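XAC2610 protein (Xanthomonas axonopodis pv. citri, PDB 4QTQ) probably acts as an immunity protein that inhibits a peptidoglycan hydrolase linked to the type IV secretion system used in bacterial killing, and binds a calcium ion. Local coordinates at residues S50-V55 / A64-A69; A69-S74 / V108-K113; S74-Y79 / N90-I95; Y122-F127 / S139-T144; F171-L176 / L183-T188. One frame throughout, in Å; residues are numbered along the deposited sequence.

Contact 1: S50-V55 / A64-A69; sequences SPVVEV and ALEPEA
V53 and L65 stand side by side on one face of the hairpin formed by strands 52-56 and 63-65, with V53 CB 4.4 Å from L65 CB. They are an antiparallel hydrogen-bonded pair. The amide of V53 donates to L65 O at 3.0 Å, and the amide of L65 donates to V53 O at 2.7 Å. This pairing sets L65 CB beside V53 O, and CG, turned anti to the carbonyl carbon (chi1 -57°), stays near that oxygen too. On the other face V52 CG1 lies 4.2 Å from the methyl of A64, and E54 pairs with A64 without hydrogen bonds. V52 CA also lies 3.4 Å from L65 O in a CA-H...O contact. Further along, P51 and P67 bring their rings near each other through the CG atoms, 4.3 Å apart, and P51 O meets CD of P67. A water joins the backbones here, donating to P51 O at 2.5 Å and to P67 O at 2.8 Å. The L65 and P67 side chains also touch Y125 of strand 121-128, so this edge of the four-stranded sheet packs against the six-stranded mixed sheet. Neither proline has an amide hydrogen to donate, so direct backbone bonding goes no further toward the prolines than the V53-L65 pair, and the water bridges the two carbonyls instead.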
# COMPACT_ATOMS: atom_id res chain seq x y z
N SER A 50 -15.14 -9.58 9.29
CA SER A 50 -15.86 -8.92 8.20
C SER A 50 -15.83 -7.41 8.32
O SER A 50 -16.88 -6.77 8.25
CB SER A 50 -17.30 -9.41 8.15
OG SER A 50 -17.34 -10.81 8.26
N PRO A 51 -14.64 -6.82 8.48
CA PRO A 51 -14.58 -5.37 8.52
C PRO A 51 -14.99 -4.79 7.17
O PRO A 51 -14.71 -5.41 6.15
CB PRO A 51 -13.10 -5.09 8.80
CG PRO A 51 -12.40 -6.23 8.17
CD PRO A 51 -13.28 -7.42 8.41
N VAL A 52 -15.65 -3.64 7.19
CA VAL A 52 -16.10 -2.97 5.96
C VAL A 52 -15.52 -1.56 5.93
O VAL A 52 -15.65 -0.83 6.90
CB VAL A 52 -17.64 -2.86 5.89
CG1 VAL A 52 -18.08 -2.04 4.68
CG2 VAL A 52 -18.27 -4.25 5.87
N VAL A 53 -14.87 -1.22 4.82
CA VAL A 53 -14.41 0.14 4.59
C VAL A 53 -15.23 0.68 3.42
O VAL A 53 -15.14 0.16 2.30
CB VAL A 53 -12.91 0.18 4.25
CG1 VAL A 53 -12.48 1.57 3.81
CG2 VAL A 53 -12.10 -0.30 5.46
N GLU A 54 -16.04 1.70 3.69
CA GLU A 54 -16.90 2.30 2.68
C GLU A 54 -16.37 3.67 2.27
O GLU A 54 -16.16 4.53 3.13
CB GLU A 54 -18.33 2.43 3.17
CG GLU A 54 -19.31 2.73 2.06
CD GLU A 54 -20.70 3.01 2.56
OE1 GLU A 54 -20.94 4.13 3.09
OE2 GLU A 54 -21.56 2.12 2.40
N VAL A 55 -16.18 3.85 0.96
CA VAL A 55 -15.58 5.06 0.39
C VAL A 55 -16.59 5.74 -0.55
O VAL A 55 -17.12 5.10 -1.47
CB VAL A 55 -14.29 4.73 -0.40
CG1 VAL A 55 -13.64 5.99 -0.95
CG2 VAL A 55 -13.31 3.95 0.48
N ALA A 64 -18.29 -0.11 -1.12
CA ALA A 64 -17.91 -0.88 0.07
C ALA A 64 -16.77 -1.85 -0.24
O ALA A 64 -16.83 -2.62 -1.19
CB ALA A 64 -19.11 -1.65 0.61
N LEU A 65 -15.72 -1.81 0.56
CA LEU A 65 -14.63 -2.76 0.45
C LEU A 65 -14.73 -3.71 1.61
O LEU A 65 -15.09 -3.29 2.72
CB LEU A 65 -13.29 -2.04 0.51
CG LEU A 65 -13.05 -0.95 -0.53
CD1 LEU A 65 -11.73 -0.27 -0.23
CD2 LEU A 65 -13.06 -1.53 -1.93
N GLU A 66 -14.44 -4.99 1.36
CA GLU A 66 -14.43 -6.01 2.39
C GLU A 66 -13.06 -6.69 2.48
O GLU A 66 -12.87 -7.80 1.96
CB GLU A 66 -15.52 -7.05 2.12
CG GLU A 66 -16.94 -6.51 2.27
CD GLU A 66 -17.60 -6.13 0.95
OE1 GLU A 66 -16.93 -6.15 -0.12
OE2 GLU A 66 -18.81 -5.81 0.98
N PRO A 67 -12.08 -6.03 3.13
CA PRO A 67 -10.75 -6.63 3.28
C PRO A 67 -10.74 -7.85 4.22
O PRO A 67 -11.56 -7.96 5.14
CB PRO A 67 -9.90 -5.49 3.83
CG PRO A 67 -10.86 -4.59 4.53
CD PRO A 67 -12.16 -4.69 3.76
N GLU A 68 -9.80 -8.76 3.98
CA GLU A 68 -9.70 -9.99 4.78
C GLU A 68 -9.46 -9.66 6.25
O GLU A 68 -9.90 -10.37 7.15
CB GLU A 68 -8.60 -10.91 4.21
CG GLU A 68 -8.81 -12.39 4.51
CD GLU A 68 -8.10 -13.33 3.55
OE1 GLU A 68 -7.50 -14.31 4.03
OE2 GLU A 68 -8.14 -13.10 2.32
N ALA A 69 -8.73 -8.58 6.49
CA ALA A 69 -8.59 -8.01 7.83
C ALA A 69 -8.28 -6.53 7.71
O ALA A 69 -8.00 -6.04 6.62
CB ALA A 69 -7.50 -8.74 8.62
O HOH W 1 -14.33 -7.77 5.31

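Contact 2: A69-S74 / V108-K113; sequences ALYVDS and VVWSGK
Strand 70-73 runs across residues 108-112 of the mixed sheet, 110° between their directions, with Y71 lying on W110. The amide of Y71 donates to W110 O at 3.0 Å, in a nearly straight bond (176° at the hydrogen). Y71 CB sits over one face of the indole, 3.5 Å from the centroid of the W110 six-membered ring. The phenol ring then runs across the five-membered ring of W110 as an offset stack, centroids 4.5 Å apart and planes at 13°. At the indole edge, W110 NE1 makes a weak bond to G112 O. S111 and G112 both face S121, a classic beta bulge that ends the strand in the mixed sheet. Past the bulge, the K113 chain crosses the Y71 ring at about a right angle, with CE 3.5 Å from Y71 OH; its NZ pairs with D40. On the other side of strand 70-73, L70 CD1 presses tightly on V109 CG1 at 3.4 Å.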
# COMPACT_ATOMS: atom_id res chain seq x y z
N ALA A 69 -8.73 -8.58 6.49
CA ALA A 69 -8.59 -8.01 7.83
C ALA A 69 -8.28 -6.53 7.71
O ALA A 69 -8.00 -6.04 6.62
CB ALA A 69 -7.50 -8.74 8.62
N LEU A 70 -8.37 -5.81 8.83
CA LEU A 70 -8.09 -4.37 8.88
C LEU A 70 -7.39 -4.01 10.20
O LEU A 70 -7.90 -4.32 11.30
CB LEU A 70 -9.38 -3.56 8.74
CG LEU A 70 -9.24 -2.02 8.78
CD1 LEU A 70 -8.48 -1.49 7.58
CD2 LEU A 70 -10.60 -1.33 8.87
N TYR A 71 -6.23 -3.38 10.07
CA TYR A 71 -5.49 -2.84 11.21
C TYR A 71 -5.79 -1.37 11.29
O TYR A 71 -5.36 -0.60 10.43
CB TYR A 71 -3.99 -3.06 11.04
CG TYR A 71 -3.58 -4.50 11.21
CD1 TYR A 71 -3.68 -5.40 10.16
CD2 TYR A 71 -3.09 -4.96 12.42
CE1 TYR A 71 -3.32 -6.72 10.31
CE2 TYR A 71 -2.71 -6.28 12.59
CZ TYR A 71 -2.84 -7.16 11.54
OH TYR A 71 -2.47 -8.48 11.70
N VAL A 72 -6.54 -1.00 12.33
CA VAL A 72 -6.99 0.38 12.58
C VAL A 72 -6.07 1.06 13.60
O VAL A 72 -6.13 0.77 14.80
CB VAL A 72 -8.44 0.39 13.11
CG1 VAL A 72 -8.92 1.82 13.37
CG2 VAL A 72 -9.37 -0.31 12.13
N ASP A 73 -5.22 1.95 13.11
CA ASP A 73 -4.30 2.69 13.97
C ASP A 73 -4.96 4.02 14.27
O ASP A 73 -5.05 4.91 13.40
CB ASP A 73 -2.96 2.86 13.26
CG ASP A 73 -1.92 3.56 14.13
OD1 ASP A 73 -2.26 4.12 15.20
OD2 ASP A 73 -0.75 3.57 13.71
N SER A 74 -5.43 4.17 15.51
CA SER A 74 -6.09 5.39 15.93
C SER A 74 -5.14 6.59 16.03
O SER A 74 -5.60 7.72 16.16
CB SER A 74 -6.83 5.19 17.26
OG SER A 74 -5.90 5.09 18.32
N VAL A 108 -5.79 2.04 -0.60
CA VAL A 108 -4.82 1.10 -0.04
C VAL A 108 -5.17 0.89 1.42
O VAL A 108 -5.35 1.85 2.18
CB VAL A 108 -3.37 1.62 -0.17
CG1 VAL A 108 -2.40 0.63 0.45
CG2 VAL A 108 -3.01 1.90 -1.61
N VAL A 109 -5.27 -0.37 1.82
CA VAL A 109 -5.73 -0.71 3.14
C VAL A 109 -4.68 -1.59 3.85
O VAL A 109 -4.17 -2.55 3.27
CB VAL A 109 -7.09 -1.42 3.03
CG1 VAL A 109 -7.50 -2.05 4.33
CG2 VAL A 109 -8.16 -0.42 2.57
N TRP A 110 -4.34 -1.23 5.09
CA TRP A 110 -3.43 -2.04 5.89
C TRP A 110 -4.20 -3.25 6.37
O TRP A 110 -4.98 -3.17 7.32
CB TRP A 110 -2.86 -1.23 7.06
CG TRP A 110 -1.99 -2.05 8.01
CD1 TRP A 110 -1.51 -3.31 7.80
CD2 TRP A 110 -1.51 -1.64 9.30
NE1 TRP A 110 -0.78 -3.73 8.90
CE2 TRP A 110 -0.75 -2.72 9.82
CE3 TRP A 110 -1.66 -0.49 10.08
CZ2 TRP A 110 -0.15 -2.67 11.07
CZ3 TRP A 110 -1.06 -0.44 11.32
CH2 TRP A 110 -0.31 -1.53 11.81
N SER A 111 -4.01 -4.38 5.68
CA SER A 111 -4.83 -5.57 5.88
C SER A 111 -4.10 -6.77 6.50
O SER A 111 -4.75 -7.74 6.88
CB SER A 111 -5.44 -6.02 4.55
OG SER A 111 -4.42 -6.32 3.61
N GLY A 112 -2.78 -6.74 6.58
CA GLY A 112 -2.05 -7.90 7.07
C GLY A 112 -0.71 -7.52 7.64
O GLY A 112 -0.38 -6.33 7.71
N LYS A 113 0.06 -8.52 8.01
CA LYS A 113 1.42 -8.31 8.47
C LYS A 113 2.37 -9.31 7.79
O LYS A 113 3.15 -9.98 8.44
CB LYS A 113 1.49 -8.40 10.01
CG LYS A 113 0.78 -7.22 10.67
CD LYS A 113 1.14 -7.06 12.14
CE LYS A 113 0.78 -8.31 12.91
NZ LYS A 113 0.59 -7.97 14.34

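Contact 3: S74-Y79 / N90-I95; sequences SNSTFY and NRHSII
S76 and H92 meet just before strands 78-80 and 94-97 pair in parallel within the mixed sheet. The tight part is the H92 imidazole, sandwiched between two groups. Y79 CB lies over one face, 3.5 Å from the ring centroid of H92, and S76 OG lies over the opposite face. H92 holds CG anti to its carbonyl carbon (chi1 -75°), which carries the ring in between S76 and Y79. Backbone bonds tie the two chains alongside: S93 N donates to S76 O at 3.2 Å, I94 N to T77 O at 3.0 Å, and Y79 N to I94 O at 3.1 Å. Further along, F78 and I94 lie side by side, F78 CE1 3.7 Å from I94 CD1, and the F78 ring reaches strand 20-25 of another sheet. The looser side is at R91. Its exposed side chain makes no contact with 74-79 and lies against W110 and P120, with a long, weak ion pair to D73. Only the R91 backbone joins the polar grip: S76 OG donates to R91 O at 2.7 Å.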
# COMPACT_ATOMS: atom_id res chain seq x y z
N SER A 74 -5.43 4.17 15.51
CA SER A 74 -6.09 5.39 15.93
C SER A 74 -5.14 6.59 16.03
O SER A 74 -5.60 7.72 16.16
CB SER A 74 -6.83 5.19 17.26
OG SER A 74 -5.90 5.09 18.32
N ASN A 75 -3.83 6.35 15.96
CA ASN A 75 -2.82 7.41 15.94
C ASN A 75 -2.27 7.73 14.53
O ASN A 75 -1.45 8.65 14.38
CB ASN A 75 -1.68 7.04 16.90
CG ASN A 75 -2.17 6.87 18.34
OD1 ASN A 75 -1.88 5.88 19.01
ND2 ASN A 75 -2.94 7.83 18.80
N SER A 76 -2.72 6.99 13.51
CA SER A 76 -2.34 7.23 12.11
C SER A 76 -3.35 6.56 11.14
O SER A 76 -3.04 5.61 10.43
CB SER A 76 -0.92 6.73 11.85
OG SER A 76 -0.39 7.28 10.66
N THR A 77 -4.57 7.09 11.11
CA THR A 77 -5.67 6.36 10.54
C THR A 77 -5.81 6.56 9.02
O THR A 77 -5.77 5.58 8.27
CB THR A 77 -6.99 6.70 11.26
OG1 THR A 77 -6.75 6.75 12.67
CG2 THR A 77 -8.06 5.65 10.95
N PHE A 78 -5.95 7.81 8.59
CA PHE A 78 -6.20 8.12 7.18
C PHE A 78 -5.16 9.05 6.59
O PHE A 78 -4.73 10.01 7.24
CB PHE A 78 -7.55 8.82 7.00
CG PHE A 78 -8.71 8.05 7.54
CD1 PHE A 78 -9.26 7.00 6.83
CD2 PHE A 78 -9.30 8.41 8.75
CE1 PHE A 78 -10.35 6.29 7.32
CE2 PHE A 78 -10.40 7.72 9.24
CZ PHE A 78 -10.92 6.66 8.52
N TYR A 79 -4.80 8.76 5.35
CA TYR A 79 -3.93 9.63 4.58
C TYR A 79 -4.49 9.79 3.16
O TYR A 79 -4.94 8.83 2.53
CB TYR A 79 -2.50 9.09 4.57
CG TYR A 79 -1.55 9.81 3.63
CD1 TYR A 79 -0.86 10.96 4.02
CD2 TYR A 79 -1.34 9.32 2.34
CE1 TYR A 79 0.01 11.60 3.14
CE2 TYR A 79 -0.48 9.94 1.46
CZ TYR A 79 0.20 11.07 1.86
OH TYR A 79 1.05 11.65 0.95
N ASN A 90 5.44 7.57 6.64
CA ASN A 90 4.47 7.13 7.63
C ASN A 90 3.78 5.85 7.19
O ASN A 90 3.85 5.44 6.04
CB ASN A 90 3.39 8.20 7.86
CG ASN A 90 3.86 9.33 8.75
OD1 ASN A 90 4.61 9.11 9.71
ND2 ASN A 90 3.42 10.55 8.45
N ARG A 91 3.10 5.24 8.16
CA ARG A 91 2.26 4.09 7.93
C ARG A 91 0.87 4.53 8.36
O ARG A 91 0.70 5.08 9.44
CB ARG A 91 2.74 2.93 8.80
CG ARG A 91 1.86 1.69 8.79
CD ARG A 91 2.27 0.72 9.89
NE ARG A 91 2.18 1.33 11.22
CZ ARG A 91 2.57 0.75 12.35
NH1 ARG A 91 3.10 -0.47 12.35
NH2 ARG A 91 2.44 1.40 13.51
N HIS A 92 -0.11 4.32 7.49
CA HIS A 92 -1.50 4.65 7.79
C HIS A 92 -2.34 3.42 7.54
O HIS A 92 -1.95 2.56 6.76
CB HIS A 92 -2.00 5.80 6.92
CG HIS A 92 -1.49 7.14 7.34
ND1 HIS A 92 -0.24 7.61 6.97
CD2 HIS A 92 -2.05 8.13 8.08
CE1 HIS A 92 -0.06 8.81 7.48
NE2 HIS A 92 -1.14 9.15 8.15
N SER A 93 -3.49 3.33 8.21
CA SER A 93 -4.42 2.20 8.00
C SER A 93 -5.14 2.24 6.64
O SER A 93 -5.32 1.21 5.99
CB SER A 93 -5.46 2.16 9.12
OG SER A 93 -4.85 1.91 10.37
N ILE A 94 -5.55 3.44 6.22
CA ILE A 94 -6.38 3.60 5.02
C ILE A 94 -5.89 4.80 4.23
O ILE A 94 -5.93 5.93 4.73
CB ILE A 94 -7.87 3.79 5.38
CG1 ILE A 94 -8.44 2.50 5.99
CG2 ILE A 94 -8.68 4.20 4.14
CD1 ILE A 94 -9.77 2.69 6.67
N ILE A 95 -5.41 4.53 3.01
CA ILE A 95 -4.73 5.52 2.14
C ILE A 95 -5.48 5.73 0.80
O ILE A 95 -5.76 4.78 0.06
CB ILE A 95 -3.29 5.05 1.85
CG1 ILE A 95 -2.46 5.02 3.14
CG2 ILE A 95 -2.61 5.89 0.76
CD1 ILE A 95 -1.53 3.83 3.23

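Contact 4: Y122-F127 / S139-T144; sequences YSVYLF and SLSDIT
S141 and V124 join helix 138-143 to strand 121-128. From the S141 backbone, CB comes first and rests 3.4 Å from Y122 O. The next atom, OG, is anti to the carbonyl carbon of S141 (chi1 -59°). That turn aims it at the strand beside S123 CA, and S141 OG accepts a hydrogen bond from V124 N at 2.9 Å. The same OG also bonds to N137 O, just before the helix, so the hydroxyl links strand and helix. The short helix follows strand 133-136, an edge strand of the mixed sheet, and folds back beside strand 121-128, with residues 139-143 running roughly antiparallel to 122-127. T144 makes a second link: its OG1 accepts from Y122 N at 3.0 Å and donates to S141 O at 2.8 Å. T144 CB also sits at the edge of the Y122 ring. A water donates to both Y122 O, at 2.6 Å, and S141 O. The apolar side is carried by L140, whose CB lies 3.7 Å from V124 CG1. The L140 and L126 side chains cross at about a right angle, L140 CD1 to L126 CD1 3.8 Å, and the L126 side chain is about 5 Å from the bound calcium ion.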
# COMPACT_ATOMS: atom_id res chain seq x y z
N TYR A 122 -0.46 -4.85 2.61
CA TYR A 122 -1.60 -4.06 2.16
C TYR A 122 -2.43 -4.71 1.07
O TYR A 122 -1.92 -5.49 0.25
CB TYR A 122 -1.10 -2.71 1.64
CG TYR A 122 -0.32 -1.92 2.69
CD1 TYR A 122 1.03 -2.16 2.90
CD2 TYR A 122 -0.96 -0.98 3.49
CE1 TYR A 122 1.74 -1.46 3.86
CE2 TYR A 122 -0.25 -0.27 4.46
CZ TYR A 122 1.09 -0.52 4.64
OH TYR A 122 1.81 0.17 5.60
N SER A 123 -3.71 -4.34 1.06
CA SER A 123 -4.63 -4.66 0.00
C SER A 123 -4.78 -3.39 -0.80
O SER A 123 -5.09 -2.33 -0.25
CB SER A 123 -5.99 -5.11 0.57
OG SER A 123 -5.89 -6.33 1.30
N VAL A 124 -4.55 -3.50 -2.11
CA VAL A 124 -4.63 -2.37 -3.04
C VAL A 124 -5.86 -2.54 -3.93
O VAL A 124 -6.09 -3.61 -4.51
CB VAL A 124 -3.34 -2.27 -3.87
CG1 VAL A 124 -3.42 -1.14 -4.88
CG2 VAL A 124 -2.15 -2.06 -2.94
N TYR A 125 -6.65 -1.46 -4.03
CA TYR A 125 -7.84 -1.41 -4.88
C TYR A 125 -7.77 -0.21 -5.85
O TYR A 125 -7.72 0.95 -5.41
CB TYR A 125 -9.12 -1.28 -4.04
CG TYR A 125 -9.26 -2.28 -2.90
CD1 TYR A 125 -8.52 -2.13 -1.74
CD2 TYR A 125 -10.12 -3.36 -2.99
CE1 TYR A 125 -8.62 -3.03 -0.70
CE2 TYR A 125 -10.24 -4.28 -1.96
CZ TYR A 125 -9.48 -4.11 -0.81
OH TYR A 125 -9.57 -4.97 0.24
N LEU A 126 -7.76 -0.50 -7.15
CA LEU A 126 -7.78 0.55 -8.17
C LEU A 126 -9.21 0.90 -8.55
O LEU A 126 -10.06 0.02 -8.73
CB LEU A 126 -6.99 0.11 -9.41
CG LEU A 126 -5.50 -0.17 -9.23
CD1 LEU A 126 -4.89 -0.49 -10.59
CD2 LEU A 126 -4.77 1.02 -8.60
N PHE A 127 -9.49 2.19 -8.69
CA PHE A 127 -10.77 2.60 -9.19
C PHE A 127 -10.87 2.22 -10.67
O PHE A 127 -10.01 2.58 -11.47
CB PHE A 127 -10.98 4.11 -9.04
CG PHE A 127 -12.37 4.54 -9.34
CD1 PHE A 127 -13.40 4.25 -8.45
CD2 PHE A 127 -12.67 5.20 -10.52
CE1 PHE A 127 -14.70 4.63 -8.73
CE2 PHE A 127 -13.97 5.59 -10.81
CZ PHE A 127 -14.98 5.31 -9.91
N SER A 139 -1.69 -7.99 -8.22
CA SER A 139 -0.29 -7.70 -8.51
C SER A 139 0.23 -6.58 -7.61
O SER A 139 1.33 -6.68 -7.08
CB SER A 139 -0.03 -7.38 -10.00
OG SER A 139 -0.59 -6.13 -10.38
N LEU A 140 -0.56 -5.53 -7.41
CA LEU A 140 -0.12 -4.42 -6.57
C LEU A 140 -0.05 -4.80 -5.09
O LEU A 140 0.91 -4.46 -4.40
CB LEU A 140 -1.01 -3.20 -6.80
CG LEU A 140 -0.77 -2.51 -8.15
CD1 LEU A 140 -1.86 -1.50 -8.45
CD2 LEU A 140 0.59 -1.84 -8.20
N SER A 141 -1.03 -5.54 -4.60
CA SER A 141 -1.06 -5.98 -3.22
C SER A 141 0.13 -6.85 -2.93
O SER A 141 0.75 -6.77 -1.85
CB SER A 141 -2.35 -6.75 -2.93
OG SER A 141 -3.50 -5.95 -3.19
N ASP A 142 0.43 -7.72 -3.90
CA ASP A 142 1.55 -8.64 -3.79
C ASP A 142 2.91 -7.94 -3.66
O ASP A 142 3.82 -8.50 -3.07
CB ASP A 142 1.59 -9.57 -5.00
CG ASP A 142 0.69 -10.79 -4.84
OD1 ASP A 142 0.10 -11.03 -3.76
OD2 ASP A 142 0.57 -11.54 -5.84
N ILE A 143 3.07 -6.74 -4.20
CA ILE A 143 4.35 -6.03 -4.08
C ILE A 143 4.69 -5.78 -2.62
O ILE A 143 5.87 -5.76 -2.25
CB ILE A 143 4.37 -4.67 -4.82
CG1 ILE A 143 4.21 -4.85 -6.33
CG2 ILE A 143 5.68 -3.95 -4.55
CD1 ILE A 143 3.89 -3.56 -7.07
N THR A 144 3.66 -5.60 -1.78
CA THR A 144 3.86 -5.21 -0.38
C THR A 144 4.28 -6.39 0.49
O THR A 144 4.81 -6.20 1.60
CB THR A 144 2.61 -4.53 0.24
OG1 THR A 144 1.58 -5.49 0.50
CG2 THR A 144 2.06 -3.44 -0.67
O HOH W 2 -1.04 -7.92 0.50

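Contact 5: F171-L176 / L183-T188; sequences FDTYEL and LIERLT
F171 pairs with L187, and T173 with E185, in the antiparallel hairpin of strands 168-176 and 181-190. These are the two central strands of the C-terminal six-stranded antiparallel sheet. Backbone hydrogen bonds come first. F171 N donates to L187 O at 2.8 Å, and L187 N returns a bond to F171 O. T173 N donates to E185 O. T173 O accepts from I184 N at 2.9 Å and, more weakly, from E185 N at 3.3 Å. I184 and E185 thus both face T173, a classic beta bulge, and the register slips by one residue before Y174.

The charged contact is a salt bridge from D172 OD2 to R186 NH1, 2.9 Å long. The two side chains run side by side, with the carboxylate and guanidinium planes 69° apart. The arginine bends at chi3 (-53°), bringing NH1 back to the oxygens of the carboxylate, close to its plane.

Apolar contacts follow. L183 CD1 lies over one face of the Y174 ring, 3.9 Å from its centroid, and L183 CB is 3.8 Å from Y174 CE2. T173 CG2 meets I184 CD1 at 3.9 Å.

The chemistry implies a hairpin held in two ways. Backbone bonds set the register across the bulge. Side chains tie both faces: the D172-R186 pair and L183-Y174 contact on one, and on the other a water joining T173 OG1 and E185 OE1 to F171 O.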
# COMPACT_ATOMS: atom_id res chain seq x y z
N PHE A 171 16.23 -3.70 -4.25
CA PHE A 171 15.52 -2.51 -4.70
C PHE A 171 14.80 -2.87 -5.99
O PHE A 171 15.43 -3.11 -7.00
CB PHE A 171 16.48 -1.34 -4.92
CG PHE A 171 17.29 -0.98 -3.71
CD1 PHE A 171 16.79 -0.14 -2.74
CD2 PHE A 171 18.58 -1.49 -3.54
CE1 PHE A 171 17.54 0.19 -1.62
CE2 PHE A 171 19.33 -1.16 -2.43
CZ PHE A 171 18.81 -0.32 -1.47
N ASP A 172 13.47 -2.93 -5.91
CA ASP A 172 12.63 -3.35 -7.03
C ASP A 172 11.96 -2.16 -7.70
O ASP A 172 11.52 -1.23 -7.02
CB ASP A 172 11.56 -4.32 -6.54
CG ASP A 172 12.10 -5.71 -6.32
OD1 ASP A 172 13.19 -6.01 -6.82
OD2 ASP A 172 11.42 -6.52 -5.68
N THR A 173 11.90 -2.21 -9.02
CA THR A 173 11.18 -1.21 -9.80
C THR A 173 10.17 -1.95 -10.67
O THR A 173 10.52 -2.92 -11.38
CB THR A 173 12.13 -0.33 -10.64
OG1 THR A 173 12.98 0.43 -9.78
CG2 THR A 173 11.34 0.63 -11.54
N TYR A 174 8.92 -1.51 -10.58
CA TYR A 174 7.81 -2.07 -11.34
C TYR A 174 7.31 -0.99 -12.27
O TYR A 174 7.27 0.19 -11.90
CB TYR A 174 6.65 -2.48 -10.42
CG TYR A 174 6.97 -3.64 -9.51
CD1 TYR A 174 7.70 -3.44 -8.34
CD2 TYR A 174 6.54 -4.92 -9.83
CE1 TYR A 174 8.00 -4.51 -7.50
CE2 TYR A 174 6.82 -5.99 -9.00
CZ TYR A 174 7.56 -5.79 -7.85
OH TYR A 174 7.84 -6.86 -7.05
N GLU A 175 6.94 -1.39 -13.49
CA GLU A 175 6.22 -0.49 -14.39
C GLU A 175 4.76 -0.90 -14.31
O GLU A 175 4.44 -2.09 -14.36
CB GLU A 175 6.73 -0.61 -15.82
CG GLU A 175 6.04 0.32 -16.80
CD GLU A 175 6.68 0.30 -18.18
OE1 GLU A 175 7.55 -0.54 -18.44
OE2 GLU A 175 6.29 1.13 -19.02
N LEU A 176 3.89 0.09 -14.17
CA LEU A 176 2.46 -0.17 -14.11
C LEU A 176 1.84 0.28 -15.41
O LEU A 176 1.90 1.46 -15.75
CB LEU A 176 1.81 0.58 -12.95
CG LEU A 176 0.32 0.26 -12.77
CD1 LEU A 176 0.10 -1.07 -12.05
CD2 LEU A 176 -0.37 1.38 -12.03
N LEU A 183 7.47 -6.30 -12.78
CA LEU A 183 8.84 -6.04 -12.36
C LEU A 183 9.72 -5.84 -13.58
O LEU A 183 9.75 -6.69 -14.47
CB LEU A 183 9.39 -7.20 -11.52
CG LEU A 183 10.81 -6.99 -10.96
CD1 LEU A 183 10.79 -5.96 -9.84
CD2 LEU A 183 11.39 -8.30 -10.46
N ILE A 184 10.45 -4.72 -13.61
CA ILE A 184 11.36 -4.44 -14.72
C ILE A 184 12.83 -4.36 -14.30
O ILE A 184 13.71 -4.35 -15.15
CB ILE A 184 11.00 -3.14 -15.46
CG1 ILE A 184 11.03 -1.93 -14.52
CG2 ILE A 184 9.63 -3.28 -16.13
CD1 ILE A 184 11.16 -0.63 -15.27
N GLU A 185 13.09 -4.30 -13.00
CA GLU A 185 14.45 -4.16 -12.49
C GLU A 185 14.52 -4.58 -11.04
O GLU A 185 13.70 -4.16 -10.22
CB GLU A 185 14.92 -2.72 -12.62
CG GLU A 185 16.40 -2.53 -12.30
CD GLU A 185 16.77 -1.08 -12.18
OE1 GLU A 185 16.70 -0.54 -11.06
OE2 GLU A 185 17.14 -0.47 -13.20
N ARG A 186 15.50 -5.42 -10.74
CA ARG A 186 15.80 -5.80 -9.37
C ARG A 186 17.30 -5.58 -9.13
O ARG A 186 18.14 -6.19 -9.81
CB ARG A 186 15.43 -7.26 -9.11
CG ARG A 186 15.67 -7.68 -7.66
CD ARG A 186 15.58 -9.17 -7.41
NE ARG A 186 14.36 -9.81 -7.88
CZ ARG A 186 13.16 -9.71 -7.32
NH1 ARG A 186 12.96 -8.93 -6.26
NH2 ARG A 186 12.13 -10.36 -7.84
N LEU A 187 17.61 -4.69 -8.18
CA LEU A 187 18.98 -4.39 -7.78
C LEU A 187 19.25 -5.03 -6.42
O LEU A 187 18.61 -4.67 -5.45
CB LEU A 187 19.22 -2.87 -7.67
CG LEU A 187 18.93 -1.95 -8.86
CD1 LEU A 187 19.49 -0.55 -8.58
CD2 LEU A 187 19.50 -2.49 -10.16
N THR A 188 20.17 -5.98 -6.37
CA THR A 188 20.53 -6.65 -5.12
C THR A 188 21.92 -6.19 -4.69
O THR A 188 22.89 -6.34 -5.43
CB THR A 188 20.53 -8.19 -5.27
OG1 THR A 188 19.25 -8.62 -5.71
CG2 THR A 188 20.86 -8.86 -3.93
O HOH W 3 15.22 -1.21 -9.07

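From the N terminus, contact 1 closes first, as a hairpin loop between residues 50-55 and 64-69. Contact 2 shares A69 with it and closes a longer loop, from 69-74 to 108-113. Contact 3 shares S74 with contact 2 and nests inside that loop. S93 OG bonds to Y71 O and D73 N, so the two are tied together. Contact 4 follows in series, closes the loop holding strand 133-136, and bonds to contact 2 through S111 and S123. Contacts 2, 3 and 4 all reach the six-stranded mixed sheet. Contact 5 closes last, in the C-terminal antiparallel sheet, touching contact 4 through I143 and Y174. No contacts cross. Contacts 1 and 5 stand about 30 Å apart between centres.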